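Long-range contact in Zn-dependent hydrolase, glyoxylase (Echinicola vietnamensis, PDB 6T5K), which probably hydrolyses beta-lactam antibiotics, carbapenems among them, as a zinc-dependent class B metallo-beta-lactamase: residues A[68-80]-A[103-115]. Residues are numbered along the deposited sequence; the frame is centred on the assembly and turned at random.
Sequences VVFDTPSTSNETS and LDCLGGLEAFHAR. With ZN (zinc ion), chain H; EDO (1,2-ethanediol), chain D; EDO (1,2-ethanediol), chain F.
Thr72 OG1 is gripped twice: it accepts from Gly108 N at 3.0 Å in a nearly straight hydrogen bond (163° at the hydrogen), and gives its own proton to the carbonyl of the next residue, Pro73 O, which fixes the hydroxyl. Chi1 of 68°, which sets OG1 between the backbone N and the carbonyl carbon, serves both bonds. The Thr72 backbone adds a second link across the contact, its N-H running 2.9 Å to Cys105 O and meeting that oxygen from above the carbonyl plane. These two crossing bonds tie the loop after strand 66-70 to Cys105 in helix 103-106 and to the type I turn Leu106-Leu109. The same helix carries Asp104, whose OD2 binds zinc at 2.3 Å; Cys182 and His223 complete the protein ligands of that metal. Beside them the Asp71 carboxylate lies against Cys105, OD1 3.5 Å from its CB, while the same oxygen hydrogen-bonds to Thr99 OG1. Further along, the two backbones pack closely at the glycines: Gly107 CA makes a CA-H...O contact with Ser74 O at 3.4 Å, and Gly108 CA lies 3.4 Å from Thr79 OG1. That hydroxyl turns back to Thr75 O, which also accepts Thr79 N from the opposite face; Thr79 CG2, anti to the backbone N, presses on Phe112 CE1 at 3.3 Å. Thr72 CG2 and Val69 CG1 also meet this ring obliquely, and Gly108 O lies in its plane at the edge. Helix segments 76-80 and 109-114 thus run at 47°, axes 8.7 Å apart at closest approach, on one side of the larger sheet of the alpha-beta/beta-alpha metallo-beta-lactamase fold, with Phe112 also touching Leu83 of helix 76-88 and Val96 of strand 92-98.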
loop_
_atom_site.group_PDB
_atom_site.type_symbol
_atom_site.label_atom_id
_atom_site.label_comp_id
_atom_site.label_asym_id
_atom_site.label_seq_id
_atom_site.Cartn_x
_atom_site.Cartn_y
_atom_site.Cartn_z
ATOM N N VAL A 68 6.954 4.991 7.990
ATOM C CA VAL A 68 6.808 5.122 6.544
ATOM C C VAL A 68 5.409 4.674 6.155
ATOM O O VAL A 68 4.913 3.673 6.667
ATOM C CB VAL A 68 7.867 4.279 5.818
ATOM C CG1 VAL A 68 7.548 4.194 4.330
ATOM C CG2 VAL A 68 9.276 4.836 6.098
ATOM N N VAL A 69 4.760 5.438 5.284
ATOM C CA VAL A 69 3.394 5.160 4.859
ATOM C C VAL A 69 3.387 4.657 3.418
ATOM O O VAL A 69 4.054 5.224 2.548
ATOM C CB VAL A 69 2.523 6.417 5.009
ATOM C CG1 VAL A 69 1.110 6.158 4.513
ATOM C CG2 VAL A 69 2.527 6.904 6.445
ATOM N N PHE A 70 2.612 3.607 3.176
ATOM C CA PHE A 70 2.344 3.083 1.845
ATOM C C PHE A 70 0.905 3.402 1.511
ATOM O O PHE A 70 -0.007 2.936 2.203
ATOM C CB PHE A 70 2.556 1.571 1.788
ATOM C CG PHE A 70 4.003 1.184 1.763
ATOM C CD1 PHE A 70 4.756 1.215 2.917
ATOM C CD2 PHE A 70 4.635 0.831 0.560
ATOM C CE1 PHE A 70 6.083 0.892 2.886
ATOM C CE2 PHE A 70 5.958 0.543 0.547
ATOM C CZ PHE A 70 6.673 0.536 1.718
ATOM N N ASP A 71 0.732 4.194 0.455
ATOM C CA ASP A 71 -0.530 4.706 -0.069
ATOM C C ASP A 71 -1.124 5.780 0.833
ATOM O O ASP A 71 -1.053 5.709 2.070
ATOM C CB ASP A 71 -1.563 3.616 -0.323
ATOM C CG ASP A 71 -1.268 2.794 -1.564
ATOM O OD1 ASP A 71 -0.214 2.990 -2.202
ATOM O OD2 ASP A 71 -2.110 1.924 -1.885
ATOM N N THR A 72 -1.689 6.767 0.205
ATOM C CA THR A 72 -2.537 7.701 0.921
ATOM C C THR A 72 -3.979 7.217 0.853
ATOM O O THR A 72 -4.352 6.488 -0.074
ATOM C CB THR A 72 -2.479 9.095 0.297
ATOM O OG1 THR A 72 -3.079 9.095 -1.005
ATOM C CG2 THR A 72 -1.056 9.576 0.160
ATOM N N PRO A 73 -4.805 7.593 1.822
ATOM C CA PRO A 73 -6.249 7.588 1.576
ATOM C C PRO A 73 -6.586 8.353 0.298
ATOM O O PRO A 73 -5.771 9.138 -0.194
ATOM C CB PRO A 73 -6.824 8.261 2.826
ATOM C CG PRO A 73 -5.772 8.010 3.909
ATOM C CD PRO A 73 -4.458 8.098 3.159
ATOM N N SER A 74 -7.770 8.136 -0.273
ATOM C CA SER A 74 -8.098 8.776 -1.550
ATOM C C SER A 74 -8.180 10.291 -1.437
ATOM O O SER A 74 -7.910 11.012 -2.411
ATOM C CB SER A 74 -9.453 8.271 -2.057
ATOM O OG SER A 74 -9.353 6.930 -2.504
ATOM N N THR A 75 -8.608 10.795 -0.296
ATOM C CA THR A 75 -8.897 12.209 -0.217
ATOM C C THR A 75 -7.866 12.912 0.648
ATOM O O THR A 75 -7.219 12.308 1.512
ATOM C CB THR A 75 -10.283 12.494 0.356
ATOM O OG1 THR A 75 -10.200 12.329 1.751
ATOM C CG2 THR A 75 -11.369 11.579 -0.204
ATOM N N SER A 76 -7.723 14.219 0.397
ATOM C CA SER A 76 -6.859 15.059 1.220
ATOM C C SER A 76 -7.287 15.017 2.679
ATOM O O SER A 76 -6.445 14.916 3.584
ATOM C CB SER A 76 -6.918 16.501 0.709
ATOM O OG SER A 76 -6.021 16.704 -0.362
ATOM N N ASN A 77 -8.601 15.122 2.924
ATOM C CA ASN A 77 -9.109 15.170 4.284
ATOM C C ASN A 77 -8.693 13.932 5.035
ATOM O O ASN A 77 -8.231 14.006 6.173
ATOM C CB ASN A 77 -10.644 15.272 4.268
ATOM C CG ASN A 77 -11.144 16.662 4.009
ATOM O OD1 ASN A 77 -10.464 17.650 4.274
ATOM N ND2 ASN A 77 -12.367 16.744 3.501
ATOM N N GLU A 78 -8.862 12.761 4.430
ATOM C CA GLU A 78 -8.529 11.531 5.128
ATOM C C GLU A 78 -7.029 11.386 5.323
ATOM O O GLU A 78 -6.599 10.846 6.358
ATOM C CB GLU A 78 -9.063 10.339 4.340
ATOM C CG GLU A 78 -10.573 10.340 4.081
ATOM C CD GLU A 78 -10.983 9.478 2.879
ATOM O OE1 GLU A 78 -12.183 9.200 2.747
ATOM O OE2 GLU A 78 -10.105 9.053 2.088
ATOM N N THR A 79 -6.227 11.929 4.398
ATOM C CA THR A 79 -4.788 11.856 4.554
ATOM C C THR A 79 -4.346 12.758 5.700
ATOM O O THR A 79 -3.466 12.399 6.487
ATOM C CB THR A 79 -4.088 12.186 3.229
ATOM O OG1 THR A 79 -4.621 11.324 2.205
ATOM C CG2 THR A 79 -2.612 11.976 3.311
ATOM N N SER A 80 -4.928 13.956 5.802
ATOM C CA SER A 80 -4.642 14.821 6.944
ATOM C C SER A 80 -5.009 14.158 8.270
ATOM O O SER A 80 -4.284 14.293 9.264
ATOM C CB SER A 80 -5.374 16.150 6.775
ATOM O OG SER A 80 -4.913 16.775 5.585
ATOM N N LEU A 103 -5.861 7.032 -7.607
ATOM C CA LEU A 103 -6.139 7.965 -6.504
ATOM C C LEU A 103 -6.192 7.298 -5.129
ATOM O O LEU A 103 -5.945 7.976 -4.122
ATOM C CB LEU A 103 -7.403 8.769 -6.812
ATOM C CG LEU A 103 -7.229 9.777 -7.957
ATOM C CD1 LEU A 103 -8.593 10.342 -8.312
ATOM C CD2 LEU A 103 -6.286 10.920 -7.575
ATOM N N ASP A 104 -6.468 5.999 -5.049
ATOM C CA ASP A 104 -6.410 5.305 -3.760
ATOM C C ASP A 104 -4.982 4.941 -3.360
ATOM O O ASP A 104 -4.779 4.168 -2.409
ATOM C CB ASP A 104 -7.334 4.067 -3.731
ATOM C CG ASP A 104 -7.050 3.046 -4.841
ATOM O OD1 ASP A 104 -6.804 3.477 -5.999
ATOM O OD2 ASP A 104 -7.123 1.796 -4.550
ATOM N N CYS A 105 -4.008 5.475 -4.088
ATOM C CA CYS A 105 -2.607 5.424 -3.726
ATOM C C CYS A 105 -2.030 6.803 -3.488
ATOM O O CYS A 105 -1.132 6.950 -2.656
ATOM C CB CYS A 105 -1.797 4.750 -4.841
ATOM S SG CYS A 105 -2.404 3.141 -5.270
ATOM N N LEU A 106 -2.490 7.828 -4.235
ATOM C CA LEU A 106 -1.784 9.100 -4.182
ATOM C C LEU A 106 -2.687 10.318 -4.118
ATOM O O LEU A 106 -2.183 11.442 -4.201
ATOM C CB LEU A 106 -0.778 9.234 -5.340
ATOM C CG LEU A 106 -1.221 8.809 -6.743
ATOM C CD1 LEU A 106 -2.333 9.728 -7.208
ATOM C CD2 LEU A 106 -0.070 8.892 -7.697
ATOM N N GLY A 107 -3.991 10.138 -3.942
ATOM C CA GLY A 107 -4.873 11.285 -3.923
ATOM C C GLY A 107 -4.525 12.296 -2.848
ATOM O O GLY A 107 -4.800 13.489 -2.999
ATOM N N GLY A 108 -3.906 11.848 -1.767
ATOM C CA GLY A 108 -3.567 12.735 -0.673
ATOM C C GLY A 108 -2.116 13.149 -0.560
ATOM O O GLY A 108 -1.694 13.624 0.498
ATOM N N LEU A 109 -1.343 13.057 -1.638
ATOM C CA LEU A 109 0.080 13.337 -1.498
ATOM C C LEU A 109 0.367 14.772 -1.050
ATOM O O LEU A 109 1.385 15.016 -0.387
ATOM C CB LEU A 109 0.809 13.074 -2.803
ATOM C CG LEU A 109 1.106 11.610 -3.099
ATOM C CD1 LEU A 109 1.846 11.559 -4.413
ATOM C CD2 LEU A 109 1.915 10.949 -2.001
ATOM N N GLU A 110 -0.476 15.742 -1.418
ATOM C CA GLU A 110 -0.136 17.117 -1.062
ATOM C C GLU A 110 -0.082 17.307 0.454
ATOM O O GLU A 110 0.680 18.152 0.947
ATOM C CB GLU A 110 -1.099 18.118 -1.706
ATOM C CG GLU A 110 -1.053 19.515 -1.089
ATOM C CD GLU A 110 0.306 20.234 -1.218
ATOM O OE1 GLU A 110 1.174 19.820 -2.020
ATOM O OE2 GLU A 110 0.490 21.249 -0.516
ATOM N N ALA A 111 -0.861 16.529 1.213
ATOM C CA ALA A 111 -0.775 16.606 2.662
ATOM C C ALA A 111 0.611 16.203 3.158
ATOM O O ALA A 111 1.101 16.734 4.154
ATOM C CB ALA A 111 -1.859 15.741 3.301
ATOM N N PHE A 112 1.237 15.231 2.499
ATOM C CA PHE A 112 2.600 14.864 2.857
ATOM C C PHE A 112 3.574 15.937 2.405
ATOM O O PHE A 112 4.457 16.354 3.169
ATOM C CB PHE A 112 2.951 13.520 2.227
ATOM C CG PHE A 112 2.353 12.352 2.939
ATOM C CD1 PHE A 112 1.071 11.917 2.650
ATOM C CD2 PHE A 112 3.069 11.684 3.913
ATOM C CE1 PHE A 112 0.526 10.832 3.311
ATOM C CE2 PHE A 112 2.520 10.612 4.573
ATOM C CZ PHE A 112 1.244 10.193 4.267
ATOM N N HIS A 113 3.405 16.421 1.176
ATOM C CA HIS A 113 4.325 17.401 0.642
ATOM C C HIS A 113 4.284 18.679 1.461
ATOM O O HIS A 113 5.326 19.269 1.744
ATOM C CB HIS A 113 3.963 17.673 -0.803
ATOM C CG HIS A 113 4.136 16.490 -1.701
ATOM N ND1 HIS A 113 3.587 16.433 -2.960
ATOM C CD2 HIS A 113 4.811 15.321 -1.525
ATOM C CE1 HIS A 113 3.901 15.274 -3.518
ATOM N NE2 HIS A 113 4.630 14.575 -2.663
ATOM N N ALA A 114 3.102 19.092 1.893
ATOM C CA ALA A 114 2.984 20.298 2.707
ATOM C C ALA A 114 3.845 20.221 3.963
ATOM O O ALA A 114 4.313 21.253 4.473
ATOM C CB ALA A 114 1.526 20.464 3.106
ATOM N N ARG A 115 4.040 19.018 4.486
ATOM C CA ARG A 115 4.834 18.769 5.675
ATOM C C ARG A 115 6.289 18.445 5.362
ATOM O O ARG A 115 7.043 18.073 6.273
ATOM C CB ARG A 115 4.211 17.620 6.467
ATOM C CG ARG A 115 2.865 17.971 7.077
ATOM C CD ARG A 115 2.089 16.715 7.494
ATOM N NE ARG A 115 0.933 17.048 8.298
ATOM C CZ ARG A 115 -0.242 17.431 7.805
ATOM N NH1 ARG A 115 -0.427 17.497 6.494
ATOM N NH2 ARG A 115 -1.234 17.761 8.635
HETATM ZN ZN ZN H . -7.153 -0.143 -5.771
HETATM C C1 EDO D . 5.771 22.002 0.916
HETATM O O1 EDO D . 5.877 22.815 2.092
HETATM C C2 EDO D . 4.779 22.626 -0.067
HETATM O O2 EDO D . 4.138 21.618 -0.860
HETATM C C1 EDO F . 0.585 17.671 -6.321
HETATM O O1 EDO F . 1.482 17.170 -7.356
HETATM C C2 EDO F . 0.956 17.306 -4.860
HETATM O O2 EDO F . 1.673 18.327 -4.070
HETATM O O HOH W 1 -7.016 1.249 -7.373
HETATM O O HOH W 2 -7.986 -1.893 -7.005
#